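Local structure of flagellar hook protein FlgE (Caulobacter crescentus CB15, 5AY6) at residues G8-E16 / G289-Q300; Q214-F222 / K229-T237. The protein forms the flagellar hook, which probably works as a universal joint between the rotary motor and the filament. One frame throughout, in Å; residues are numbered along the deposited sequence.

Both contacts lie in the part of the hook fragment that holds the two chain ends, and their centres are about 17 Å apart. Interaction 1 joins residues 8-16 to residues 289-300 in a mixed sheet of four strands. Interaction 2 pairs residues 214-222 with 229-237 at the edge of a five-stranded antiparallel sheet, and its segments fall between those of interaction 1 in sequence. Segments 214-222, 229-237 and 289-300 belong to the FlaE D2 family region. Phe222 is one place where the two contacts touch: its ring packs on Leu13, Leu290 and Gln292. The first residues of the fragment thus complete a sheet with its last ones, and the hairpin of interaction 2 packs against that sheet.

Interaction 1: residues G8-E16 / G289-Q300; sequences GVNANLRSE and GLTQYNSQSVVQ
Asn12 OD1 takes two in-plane hydrogen bonds, each on a lone pair: Tyr293 N lies 2.7 Å from Asn12 OD1, and Thr291 OG1 lies 2.8 Å from it. On the same amide, Asn12 ND2 donates to Tyr293 O at 3.2 Å. Ser15 N reaches Tyr293 O from the opposite face of that carbonyl. Asn12 CG stands anti to the backbone N (chi1 -178°), which carries the amide to the loop after Thr291. Strand 8-12 runs between two partners, parallel to 290-291 and antiparallel to 298-300. Asn12 N donates to Val298 O on one side, and Leu13 N to Thr291 O on the other. Further along, Ser297 OG accepts a straight bond from Arg14 N at 2.8 Å. Toward the exposed end of the contact, Arg14 NE donates to Asn294 OD1 at 3.2 Å, with guanidinium and amide nearly coplanar, and Arg14 NH2 forms a salt bridge with Glu16 OE1. Leu13 CG packs on Leu290 CD1 at 4.0 Å. With an alanine at Asn12, Tyr293 N and Thr291 OG1 would probably lose their shared acceptor and Tyr293 O one of its two donors, leaving the 292-296 loop less firmly held. The buried amide thus supplies both acceptor and donor to the connection between two strands that flank its own.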
ATOM      1  N   GLY A   8      15.241 -17.907  -1.702  1.00 15.41           N
ATOM      2  CA  GLY A   8      15.975 -16.783  -1.161  1.00 10.05           C
ATOM      3  C   GLY A   8      15.964 -15.664  -2.179  1.00 18.12           C
ATOM      4  O   GLY A   8      16.352 -15.861  -3.332  1.00 13.67           O
ATOM      5  N   VAL A   9      15.500 -14.491  -1.769  1.00 13.91           N
ATOM      6  CA  VAL A   9      15.475 -13.359  -2.678  1.00 16.32           C
ATOM      7  C   VAL A   9      16.702 -12.498  -2.469  1.00 14.14           C
ATOM      8  O   VAL A   9      16.953 -12.017  -1.366  1.00 19.44           O
ATOM      9  CB  VAL A   9      14.218 -12.496  -2.502  1.00 16.39           C
ATOM     10  CG1 VAL A   9      14.355 -11.212  -3.301  1.00 15.19           C
ATOM     11  CG2 VAL A   9      12.974 -13.266  -2.934  1.00 12.29           C
ATOM     12  N   ASN A  10      17.467 -12.315  -3.535  1.00 16.13           N
ATOM     13  CA  ASN A  10      18.618 -11.425  -3.508  1.00 17.28           C
ATOM     14  C   ASN A  10      18.405 -10.282  -4.484  1.00 15.60           C
ATOM     15  O   ASN A  10      18.566 -10.450  -5.693  1.00 19.85           O
ATOM     16  CB  ASN A  10      19.894 -12.191  -3.842  1.00 18.64           C
ATOM     17  CG  ASN A  10      20.047 -13.449  -3.014  1.00 25.60           C
ATOM     18  OD1 ASN A  10      19.883 -13.429  -1.794  1.00 21.58           O
ATOM     19  ND2 ASN A  10      20.345 -14.560  -3.680  1.00 25.20           N
ATOM     20  N   ALA A  11      18.029  -9.124  -3.960  1.00 16.82           N
ATOM     21  CA  ALA A  11      17.687  -7.995  -4.810  1.00 19.57           C
ATOM     22  C   ALA A  11      17.799  -6.672  -4.070  1.00 19.10           C
ATOM     23  O   ALA A  11      17.707  -6.619  -2.843  1.00 19.99           O
ATOM     24  CB  ALA A  11      16.281  -8.164  -5.362  1.00 12.98           C
ATOM     25  N   ASN A  12      17.989  -5.596  -4.825  1.00 18.89           N
ATOM     26  CA  ASN A  12      18.000  -4.270  -4.229  1.00 15.75           C
ATOM     27  C   ASN A  12      16.860  -3.417  -4.760  1.00 17.98           C
ATOM     28  O   ASN A  12      16.546  -3.455  -5.949  1.00 16.02           O
ATOM     29  CB  ASN A  12      19.330  -3.561  -4.487  1.00 16.50           C
ATOM     30  CG  ASN A  12      19.389  -2.197  -3.830  1.00 14.35           C
ATOM     31  OD1 ASN A  12      19.440  -2.092  -2.605  1.00 16.03           O
ATOM     32  ND2 ASN A  12      19.368  -1.143  -4.640  1.00 19.32           N
ATOM     33  N   LEU A  13      16.243  -2.658  -3.864  1.00 16.54           N
ATOM     34  CA  LEU A  13      15.251  -1.662  -4.246  1.00 17.29           C
ATOM     35  C   LEU A  13      15.878  -0.285  -4.099  1.00 15.23           C
ATOM     36  O   LEU A  13      16.367   0.051  -3.024  1.00 17.35           O
ATOM     37  CB  LEU A  13      14.003  -1.776  -3.372  1.00 15.85           C
ATOM     38  CG  LEU A  13      13.334  -3.148  -3.288  1.00 14.77           C
ATOM     39  CD1 LEU A  13      12.324  -3.172  -2.152  1.00 19.36           C
ATOM     40  CD2 LEU A  13      12.657  -3.485  -4.603  1.00 24.20           C
ATOM     41  N   ARG A  14      15.874   0.513  -5.163  1.00 17.03           N
ATOM     42  CA  ARG A  14      16.514   1.824  -5.092  1.00 15.96           C
ATOM     43  C   ARG A  14      15.843   2.705  -4.051  1.00 16.32           C
ATOM     44  O   ARG A  14      14.659   2.998  -4.153  1.00 13.76           O
ATOM     45  CB  ARG A  14      16.500   2.534  -6.445  1.00 16.68           C
ATOM     46  CG  ARG A  14      17.235   3.862  -6.376  1.00 15.57           C
ATOM     47  CD  ARG A  14      17.513   4.473  -7.735  1.00 18.71           C
ATOM     48  NE  ARG A  14      18.248   5.728  -7.586  1.00 12.80           N
ATOM     49  CZ  ARG A  14      18.464   6.598  -8.568  1.00 23.14           C
ATOM     50  NH1 ARG A  14      18.010   6.354  -9.791  1.00 15.67           N
ATOM     51  NH2 ARG A  14      19.139   7.716  -8.324  1.00 18.96           N
ATOM     52  N   SER A  15      16.611   3.142  -3.057  1.00 13.59           N
ATOM     53  CA  SER A  15      16.042   3.904  -1.944  1.00 17.57           C
ATOM     54  C   SER A  15      15.467   5.250  -2.387  1.00 20.20           C
ATOM     55  O   SER A  15      14.529   5.759  -1.763  1.00 12.43           O
ATOM     56  CB  SER A  15      17.095   4.122  -0.851  1.00 22.83           C
ATOM     57  OG  SER A  15      18.108   5.005  -1.295  1.00 18.44           O
ATOM     58  N   GLU A  16      16.025   5.817  -3.459  1.00 17.46           N
ATOM     59  CA  GLU A  16      15.579   7.116  -3.964  1.00 18.64           C
ATOM     60  C   GLU A  16      14.445   7.013  -4.982  1.00 22.02           C
ATOM     61  O   GLU A  16      14.035   8.030  -5.544  1.00 17.44           O
ATOM     62  CB  GLU A  16      16.731   7.888  -4.613  1.00 18.73           C
ATOM     63  CG  GLU A  16      17.836   8.339  -3.683  1.00 27.75           C
ATOM     64  CD  GLU A  16      18.905   9.156  -4.411  1.00 52.72           C
ATOM     65  OE1 GLU A  16      18.900   9.199  -5.666  1.00 30.18           O
ATOM     66  OE2 GLU A  16      19.796   9.699  -3.721  1.00 57.64           O
ATOM     67  N   GLY A 289      19.723 -11.271   0.262  1.00 23.81           N
ATOM     68  CA  GLY A 289      18.627 -10.616   0.949  1.00 18.49           C
ATOM     69  C   GLY A 289      18.021  -9.482   0.145  1.00 21.41           C
ATOM     70  O   GLY A 289      18.526  -9.112  -0.914  1.00 18.61           O
ATOM     71  N   LEU A 290      16.922  -8.938   0.652  1.00 20.09           N
ATOM     72  CA  LEU A 290      16.273  -7.789   0.040  1.00 19.03           C
ATOM     73  C   LEU A 290      16.804  -6.512   0.675  1.00 19.64           C
ATOM     74  O   LEU A 290      16.624  -6.298   1.876  1.00 20.61           O
ATOM     75  CB  LEU A 290      14.756  -7.886   0.202  1.00 18.01           C
ATOM     76  CG  LEU A 290      13.931  -6.784  -0.457  1.00 22.17           C
ATOM     77  CD1 LEU A 290      14.058  -6.848  -1.975  1.00 15.52           C
ATOM     78  CD2 LEU A 290      12.476  -6.882  -0.022  1.00 13.78           C
ATOM     79  N   THR A 291      17.469  -5.677  -0.123  1.00 24.52           N
ATOM     80  CA  THR A 291      18.105  -4.464   0.389  1.00 19.39           C
ATOM     81  C   THR A 291      17.539  -3.206  -0.245  1.00 21.06           C
ATOM     82  O   THR A 291      16.831  -3.262  -1.258  1.00 16.05           O
ATOM     83  CB  THR A 291      19.625  -4.480   0.155  1.00 13.36           C
ATOM     84  OG1 THR A 291      19.883  -4.474  -1.253  1.00 20.04           O
ATOM     85  CG2 THR A 291      20.255  -5.717   0.778  1.00 19.73           C
ATOM     86  N   GLN A 292      17.860  -2.070   0.361  1.00 15.73           N
ATOM     87  CA  GLN A 292      17.296  -0.805  -0.059  1.00 18.52           C
ATOM     88  C   GLN A 292      18.388   0.281  -0.092  1.00 16.82           C
ATOM     89  O   GLN A 292      18.296   1.311   0.580  1.00 14.17           O
ATOM     90  CB  GLN A 292      16.136  -0.425   0.872  1.00 15.20           C
ATOM     91  CG  GLN A 292      15.252   0.725   0.362  1.00 21.56           C
ATOM     92  CD  GLN A 292      15.278   1.926   1.304  1.00 24.20           C
ATOM     93  OE1 GLN A 292      16.100   1.997   2.228  1.00 48.58           O
ATOM     94  NE2 GLN A 292      14.394   2.877   1.066  1.00 43.75           N
ATOM     95  N   TYR A 293      19.437   0.029  -0.868  1.00 21.22           N
ATOM     96  CA  TYR A 293      20.527   1.002  -1.045  1.00 22.24           C
ATOM     97  C   TYR A 293      20.200   1.963  -2.175  1.00 23.24           C
ATOM     98  O   TYR A 293      19.349   1.664  -3.008  1.00 19.53           O
ATOM     99  CB  TYR A 293      21.843   0.293  -1.361  1.00 18.25           C
ATOM    100  CG  TYR A 293      22.178  -0.828  -0.419  1.00 14.17           C
ATOM    101  CD1 TYR A 293      22.124  -0.644   0.954  1.00 17.40           C
ATOM    102  CD2 TYR A 293      22.545  -2.073  -0.903  1.00 16.65           C
ATOM    103  CE1 TYR A 293      22.435  -1.669   1.819  1.00 22.33           C
ATOM    104  CE2 TYR A 293      22.861  -3.106  -0.047  1.00 25.10           C
ATOM    105  CZ  TYR A 293      22.801  -2.898   1.313  1.00 19.43           C
ATOM    106  OH  TYR A 293      23.107  -3.927   2.170  1.00 30.30           O
ATOM    107  N   ASN A 294      20.884   3.104  -2.226  1.00 20.53           N
ATOM    108  CA  ASN A 294      20.688   4.044  -3.334  1.00 15.19           C
ATOM    109  C   ASN A 294      21.467   3.598  -4.559  1.00 21.34           C
ATOM    110  O   ASN A 294      22.486   4.189  -4.919  1.00 22.52           O
ATOM    111  CB  ASN A 294      21.106   5.469  -2.959  1.00 22.75           C
ATOM    112  CG  ASN A 294      20.860   6.459  -4.083  1.00 35.76           C
ATOM    113  OD1 ASN A 294      19.998   6.244  -4.943  1.00 32.38           O
ATOM    114  ND2 ASN A 294      21.640   7.535  -4.102  1.00 38.57           N
ATOM    115  N   SER A 295      20.992   2.535  -5.184  1.00 18.58           N
ATOM    116  CA  SER A 295      21.558   2.076  -6.435  1.00 20.22           C
ATOM    117  C   SER A 295      20.427   1.465  -7.239  1.00 22.60           C
ATOM    118  O   SER A 295      19.316   1.335  -6.732  1.00 23.66           O
ATOM    119  CB  SER A 295      22.682   1.072  -6.191  1.00 24.15           C
ATOM    120  OG  SER A 295      22.227  -0.001  -5.389  1.00 25.36           O
ATOM    121  N   GLN A 296      20.711   1.113  -8.489  1.00 18.78           N
ATOM    122  CA  GLN A 296      19.717   0.540  -9.391  1.00 23.58           C
ATOM    123  C   GLN A 296      18.856  -0.522  -8.708  1.00 18.32           C
ATOM    124  O   GLN A 296      19.372  -1.375  -7.985  1.00 16.76           O
ATOM    125  CB  GLN A 296      20.414  -0.062 -10.617  1.00 21.59           C
ATOM    126  CG  GLN A 296      19.503  -0.849 -11.554  1.00 28.56           C
ATOM    127  CD  GLN A 296      18.509   0.032 -12.292  1.00 37.08           C
ATOM    128  OE1 GLN A 296      18.879   1.046 -12.888  1.00 28.98           O
ATOM    129  NE2 GLN A 296      17.237  -0.351 -12.250  1.00 33.17           N
ATOM    130  N   SER A 297      17.545  -0.438  -8.904  1.00 19.45           N
ATOM    131  CA  SER A 297      16.657  -1.524  -8.510  1.00 13.02           C
ATOM    132  C   SER A 297      16.980  -2.706  -9.403  1.00 18.55           C
ATOM    133  O   SER A 297      16.909  -2.589 -10.624  1.00 21.31           O
ATOM    134  CB  SER A 297      15.180  -1.132  -8.648  1.00 12.41           C
ATOM    135  OG  SER A 297      14.774  -0.242  -7.623  1.00 15.14           O
ATOM    136  N   VAL A 298      17.344  -3.836  -8.809  1.00 18.16           N
ATOM    137  CA  VAL A 298      17.767  -4.981  -9.607  1.00 15.88           C
ATOM    138  C   VAL A 298      17.588  -6.293  -8.849  1.00 15.43           C
ATOM    139  O   VAL A 298      17.726  -6.344  -7.628  1.00 17.59           O
ATOM    140  CB  VAL A 298      19.250  -4.829 -10.052  1.00 20.41           C
ATOM    141  CG1 VAL A 298      20.177  -4.819  -8.846  1.00 16.05           C
ATOM    142  CG2 VAL A 298      19.648  -5.927 -11.027  1.00 19.63           C
ATOM    143  N   VAL A 299      17.252  -7.347  -9.581  1.00 15.43           N
ATOM    144  CA  VAL A 299      17.266  -8.693  -9.029  1.00 19.82           C
ATOM    145  C   VAL A 299      18.638  -9.313  -9.276  1.00 19.79           C
ATOM    146  O   VAL A 299      19.012  -9.573 -10.418  1.00 24.89           O
ATOM    147  CB  VAL A 299      16.169  -9.578  -9.653  1.00 16.84           C
ATOM    148  CG1 VAL A 299      16.225 -10.990  -9.077  1.00 18.77           C
ATOM    149  CG2 VAL A 299      14.799  -8.958  -9.433  1.00 17.22           C
ATOM    150  N   GLN A 300      19.391  -9.534  -8.205  1.00 18.91           N
ATOM    151  CA  GLN A 300      20.715 -10.133  -8.318  1.00 21.17           C
ATOM    152  C   GLN A 300      20.596 -11.626  -8.592  1.00 24.76           C
ATOM    153  O   GLN A 300      21.243 -12.151  -9.496  1.00 18.59           O
ATOM    154  CB  GLN A 300      21.525  -9.869  -7.051  1.00 24.27           C
ATOM    155  CG  GLN A 300      21.642  -8.385  -6.730  1.00 23.69           C
ATOM    156  CD  GLN A 300      21.710  -8.100  -5.245  1.00 28.83           C
ATOM    157  OE1 GLN A 300      21.808  -9.016  -4.426  1.00 35.71           O
ATOM    158  NE2 GLN A 300      21.651  -6.822  -4.886  1.00 29.23           N
TER

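Interaction 2: residues Q214-F222 / K229-T237; sequences QISTGIIEF and KNTGSLFGT
A beta hairpin closes the edge of the five-stranded sheet here, with strand 214-222 paired to the short strand 228-230. Glu221 N donates to Asn230 O at 2.9 Å, and Lys229 N to Glu221 O at 2.8 Å. Asn230 N makes a weak bond to the same Glu221 O. Two residues, Lys229 and Asn230, thus sit opposite the single Glu221, which makes a classic beta bulge. The side chains of Glu221 and Asn230 run side by side, with Asn230 ND2 3.4 Å from Glu221 CB. Asn230 OD1 accepts from Gly232 N in an Asx turn. A type II' turn follows from Thr231 to Leu234, and a type I turn from Ser233 to Gly236. There the second segment leaves the sheet, and waters bridge it to strand 214-222. One water binds Ile219 O and Asn230 OD1, another Ile219 N and Ser233 N. Two more join Thr217 O to Ser233. Ser216 OG, between its backbone N and carbonyl carbon (chi1 67°), reaches Leu234 O at 2.8 Å, in the carbonyl plane. Leu234 CD2 packs on Ile220 CD1 at 3.8 Å. Next to Leu234, Phe235 packs on Ile281 and Leu283 of strand 277-291. The whole is an antiparallel hairpin whose second strand ends early, in an Asx turn and two overlapping beta turns.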
ATOM      1  N   GLN A 214      -3.852 -12.677  -6.174  1.00  9.49           N
ATOM      2  CA  GLN A 214      -3.216 -12.153  -4.968  1.00 11.59           C
ATOM      3  C   GLN A 214      -3.152 -13.192  -3.840  1.00 15.43           C
ATOM      4  O   GLN A 214      -4.136 -13.878  -3.536  1.00 10.75           O
ATOM      5  CB  GLN A 214      -3.940 -10.902  -4.476  1.00  9.93           C
ATOM      6  CG  GLN A 214      -3.128 -10.078  -3.490  1.00  6.99           C
ATOM      7  CD  GLN A 214      -3.893  -8.885  -2.964  1.00 11.18           C
ATOM      8  OE1 GLN A 214      -4.739  -9.019  -2.076  1.00  8.24           O
ATOM      9  NE2 GLN A 214      -3.601  -7.707  -3.505  1.00  7.25           N
ATOM     10  N   ILE A 215      -1.977 -13.286  -3.224  1.00 10.00           N
ATOM     11  CA  ILE A 215      -1.713 -14.232  -2.143  1.00  7.45           C
ATOM     12  C   ILE A 215      -1.725 -13.518  -0.797  1.00  9.48           C
ATOM     13  O   ILE A 215      -2.362 -13.972   0.160  1.00 10.43           O
ATOM     14  CB  ILE A 215      -0.355 -14.936  -2.356  1.00  9.68           C
ATOM     15  CG1 ILE A 215      -0.414 -15.827  -3.599  1.00  6.10           C
ATOM     16  CG2 ILE A 215       0.049 -15.751  -1.124  1.00 10.50           C
ATOM     17  CD1 ILE A 215       0.938 -16.368  -4.028  1.00 14.47           C
ATOM     18  N   SER A 216      -1.029 -12.388  -0.730  1.00  8.75           N
ATOM     19  CA  SER A 216      -0.961 -11.608   0.501  1.00 10.06           C
ATOM     20  C   SER A 216      -0.452 -10.205   0.225  1.00 14.17           C
ATOM     21  O   SER A 216       0.089  -9.926  -0.842  1.00 11.25           O
ATOM     22  CB  SER A 216      -0.056 -12.290   1.523  1.00 10.71           C
ATOM     23  OG  SER A 216       1.286 -12.265   1.068  1.00 13.80           O
ATOM     24  N   THR A 217      -0.633  -9.316   1.194  1.00 13.18           N
ATOM     25  CA  THR A 217      -0.157  -7.944   1.059  1.00 13.18           C
ATOM     26  C   THR A 217       0.510  -7.513   2.352  1.00 14.22           C
ATOM     27  O   THR A 217       0.271  -8.103   3.407  1.00 12.00           O
ATOM     28  CB  THR A 217      -1.298  -6.964   0.729  1.00 14.05           C
ATOM     29  OG1 THR A 217      -2.147  -6.811   1.872  1.00 18.99           O
ATOM     30  CG2 THR A 217      -2.122  -7.466  -0.446  1.00 16.77           C
ATOM     31  N   GLY A 218       1.345  -6.484   2.277  1.00 13.36           N
ATOM     32  CA  GLY A 218       2.026  -6.011   3.461  1.00 13.00           C
ATOM     33  C   GLY A 218       2.878  -4.787   3.208  1.00 14.79           C
ATOM     34  O   GLY A 218       3.244  -4.493   2.071  1.00 12.07           O
ATOM     35  N   ILE A 219       3.180  -4.072   4.283  1.00 10.53           N
ATOM     36  CA  ILE A 219       4.090  -2.941   4.232  1.00 12.49           C
ATOM     37  C   ILE A 219       5.470  -3.396   4.684  1.00 17.44           C
ATOM     38  O   ILE A 219       5.627  -3.961   5.765  1.00 17.98           O
ATOM     39  CB  ILE A 219       3.598  -1.782   5.110  1.00 14.80           C
ATOM     40  CG1 ILE A 219       2.197  -1.351   4.668  1.00 14.93           C
ATOM     41  CG2 ILE A 219       4.569  -0.620   5.037  1.00 16.31           C
ATOM     42  CD1 ILE A 219       1.596  -0.235   5.497  1.00 15.57           C
ATOM     43  N   ILE A 220       6.466  -3.173   3.834  1.00 15.11           N
ATOM     44  CA  ILE A 220       7.833  -3.563   4.142  1.00 16.36           C
ATOM     45  C   ILE A 220       8.631  -2.332   4.556  1.00 25.97           C
ATOM     46  O   ILE A 220       8.512  -1.273   3.935  1.00 13.35           O
ATOM     47  CB  ILE A 220       8.501  -4.258   2.935  1.00 20.50           C
ATOM     48  CG1 ILE A 220       7.812  -5.594   2.645  1.00 19.03           C
ATOM     49  CG2 ILE A 220       9.980  -4.485   3.186  1.00 25.62           C
ATOM     50  CD1 ILE A 220       8.407  -6.340   1.467  1.00 30.08           C
ATOM     51  N   GLU A 221       9.424  -2.465   5.618  1.00 21.60           N
ATOM     52  CA  GLU A 221      10.243  -1.359   6.099  1.00 19.52           C
ATOM     53  C   GLU A 221      11.728  -1.691   6.012  1.00 20.39           C
ATOM     54  O   GLU A 221      12.138  -2.837   6.207  1.00 21.55           O
ATOM     55  CB  GLU A 221       9.877  -1.001   7.541  1.00 26.95           C
ATOM     56  CG  GLU A 221       8.437  -0.547   7.737  1.00 39.58           C
ATOM     57  CD  GLU A 221       8.240   0.941   7.491  1.00 41.50           C
ATOM     58  OE1 GLU A 221       8.952   1.514   6.640  1.00 43.42           O
ATOM     59  OE2 GLU A 221       7.362   1.538   8.151  1.00 45.77           O
ATOM     60  N   PHE A 222      12.533  -0.679   5.713  1.00 23.14           N
ATOM     61  CA  PHE A 222      13.981  -0.838   5.732  1.00 20.75           C
ATOM     62  C   PHE A 222      14.599   0.111   6.748  1.00 19.58           C
ATOM     63  O   PHE A 222      13.976   1.087   7.158  1.00 19.34           O
ATOM     64  CB  PHE A 222      14.576  -0.589   4.346  1.00 18.06           C
ATOM     65  CG  PHE A 222      14.157  -1.599   3.316  1.00 19.44           C
ATOM     66  CD1 PHE A 222      13.016  -1.399   2.552  1.00 19.47           C
ATOM     67  CD2 PHE A 222      14.905  -2.744   3.107  1.00 15.24           C
ATOM     68  CE1 PHE A 222      12.631  -2.323   1.601  1.00 12.61           C
ATOM     69  CE2 PHE A 222      14.526  -3.674   2.160  1.00 14.48           C
ATOM     70  CZ  PHE A 222      13.384  -3.464   1.405  1.00 14.80           C
ATOM     71  N   LYS A 229      14.038  -4.289   7.707  1.00 18.67           N
ATOM     72  CA  LYS A 229      13.682  -4.063   9.103  1.00 22.42           C
ATOM     73  C   LYS A 229      12.506  -4.948   9.512  1.00 23.84           C
ATOM     74  O   LYS A 229      12.572  -5.664  10.510  1.00 28.31           O
ATOM     75  CB  LYS A 229      13.356  -2.583   9.322  1.00 19.70           C
ATOM     76  CG  LYS A 229      13.115  -2.179  10.763  1.00 24.83           C
ATOM     77  CD  LYS A 229      13.141  -0.665  10.895  1.00 31.69           C
ATOM     78  CE  LYS A 229      12.578  -0.204  12.229  1.00 32.15           C
ATOM     79  NZ  LYS A 229      12.530   1.283  12.316  1.00 40.60           N
ATOM     80  N   ASN A 230      11.429  -4.894   8.735  1.00 21.36           N
ATOM     81  CA  ASN A 230      10.301  -5.797   8.928  1.00 22.97           C
ATOM     82  C   ASN A 230       9.466  -5.932   7.660  1.00 23.28           C
ATOM     83  O   ASN A 230       9.576  -5.118   6.741  1.00 18.57           O
ATOM     84  CB  ASN A 230       9.417  -5.333  10.088  1.00 24.69           C
ATOM     85  CG  ASN A 230       8.695  -4.041   9.792  1.00 27.55           C
ATOM     86  OD1 ASN A 230       7.625  -4.039   9.182  1.00 36.63           O
ATOM     87  ND2 ASN A 230       9.269  -2.930  10.235  1.00 30.27           N
ATOM     88  N   THR A 231       8.635  -6.968   7.619  1.00 19.37           N
ATOM     89  CA  THR A 231       7.826  -7.253   6.446  1.00 16.81           C
ATOM     90  C   THR A 231       6.333  -7.112   6.726  1.00 18.53           C
ATOM     91  O   THR A 231       5.505  -7.587   5.949  1.00 14.81           O
ATOM     92  CB  THR A 231       8.102  -8.672   5.922  1.00 16.09           C
ATOM     93  OG1 THR A 231       7.841  -9.622   6.961  1.00 17.70           O
ATOM     94  CG2 THR A 231       9.553  -8.804   5.491  1.00 17.59           C
ATOM     95  N   GLY A 232       5.993  -6.459   7.833  1.00 18.52           N
ATOM     96  CA  GLY A 232       4.603  -6.252   8.203  1.00 11.95           C
ATOM     97  C   GLY A 232       3.824  -7.553   8.228  1.00 19.84           C
ATOM     98  O   GLY A 232       4.293  -8.553   8.768  1.00 20.36           O
ATOM     99  N   SER A 233       2.646  -7.554   7.614  1.00 12.73           N
ATOM    100  CA  SER A 233       1.816  -8.752   7.575  1.00 19.11           C
ATOM    101  C   SER A 233       1.934  -9.497   6.252  1.00 11.98           C
ATOM    102  O   SER A 233       1.076 -10.313   5.921  1.00 12.71           O
ATOM    103  CB  SER A 233       0.357  -8.386   7.818  1.00 16.41           C
ATOM    104  OG  SER A 233      -0.125  -7.589   6.753  1.00 22.90           O
ATOM    105  N   LEU A 234       2.992  -9.216   5.496  1.00 14.32           N
ATOM    106  CA  LEU A 234       3.170  -9.835   4.188  1.00 11.20           C
ATOM    107  C   LEU A 234       3.219 -11.357   4.302  1.00 13.75           C
ATOM    108  O   LEU A 234       2.670 -12.068   3.459  1.00 10.53           O
ATOM    109  CB  LEU A 234       4.440  -9.314   3.509  1.00 11.93           C
ATOM    110  CG  LEU A 234       4.714  -9.836   2.095  1.00 14.60           C
ATOM    111  CD1 LEU A 234       3.569  -9.496   1.143  1.00 12.35           C
ATOM    112  CD2 LEU A 234       6.032  -9.287   1.574  1.00 15.25           C
ATOM    113  N   PHE A 235       3.884 -11.851   5.344  1.00 10.82           N
ATOM    114  CA  PHE A 235       3.932 -13.286   5.608  1.00 15.04           C
ATOM    115  C   PHE A 235       3.149 -13.623   6.872  1.00 13.40           C
ATOM    116  O   PHE A 235       3.445 -14.605   7.551  1.00 11.45           O
ATOM    117  CB  PHE A 235       5.377 -13.778   5.748  1.00 14.08           C
ATOM    118  CG  PHE A 235       6.259 -13.439   4.574  1.00 15.24           C
ATOM    119  CD1 PHE A 235       6.243 -14.219   3.427  1.00  9.12           C
ATOM    120  CD2 PHE A 235       7.116 -12.355   4.628  1.00 15.33           C
ATOM    121  CE1 PHE A 235       7.055 -13.913   2.355  1.00  9.65           C
ATOM    122  CE2 PHE A 235       7.934 -12.047   3.558  1.00 13.28           C
ATOM    123  CZ  PHE A 235       7.903 -12.822   2.422  1.00  9.82           C
ATOM    124  N   GLY A 236       2.154 -12.800   7.188  1.00 13.21           N
ATOM    125  CA  GLY A 236       1.388 -12.980   8.409  1.00 16.13           C
ATOM    126  C   GLY A 236       2.278 -12.873   9.634  1.00 21.48           C
ATOM    127  O   GLY A 236       2.985 -11.882   9.808  1.00 20.38           O
ATOM    128  N   THR A 237       2.244 -13.895  10.484  1.00 16.64           N
ATOM    129  CA  THR A 237       3.100 -13.935  11.663  1.00 16.82           C
ATOM    130  C   THR A 237       4.049 -15.124  11.612  1.00 21.27           C
ATOM    131  O   THR A 237       4.618 -15.510  12.631  1.00 21.26           O
ATOM    132  CB  THR A 237       2.278 -14.026  12.962  1.00 21.29           C
ATOM    133  OG1 THR A 237       1.444 -15.186  12.908  1.00 18.44           O
ATOM    134  CG2 THR A 237       1.407 -12.784  13.141  1.00 18.25           C
TER
HETATM  135  O   HOH W   1      -1.381  -9.457   5.270  1.00 14.35           O
HETATM  136  O   HOH W   2      -2.053  -7.177   5.008  1.00 30.72           O
HETATM  137  O   HOH W   3       1.698  -4.700   6.877  1.00 15.72           O
HETATM  138  O   HOH W   4       5.449  -2.644   8.266  1.00 23.00           O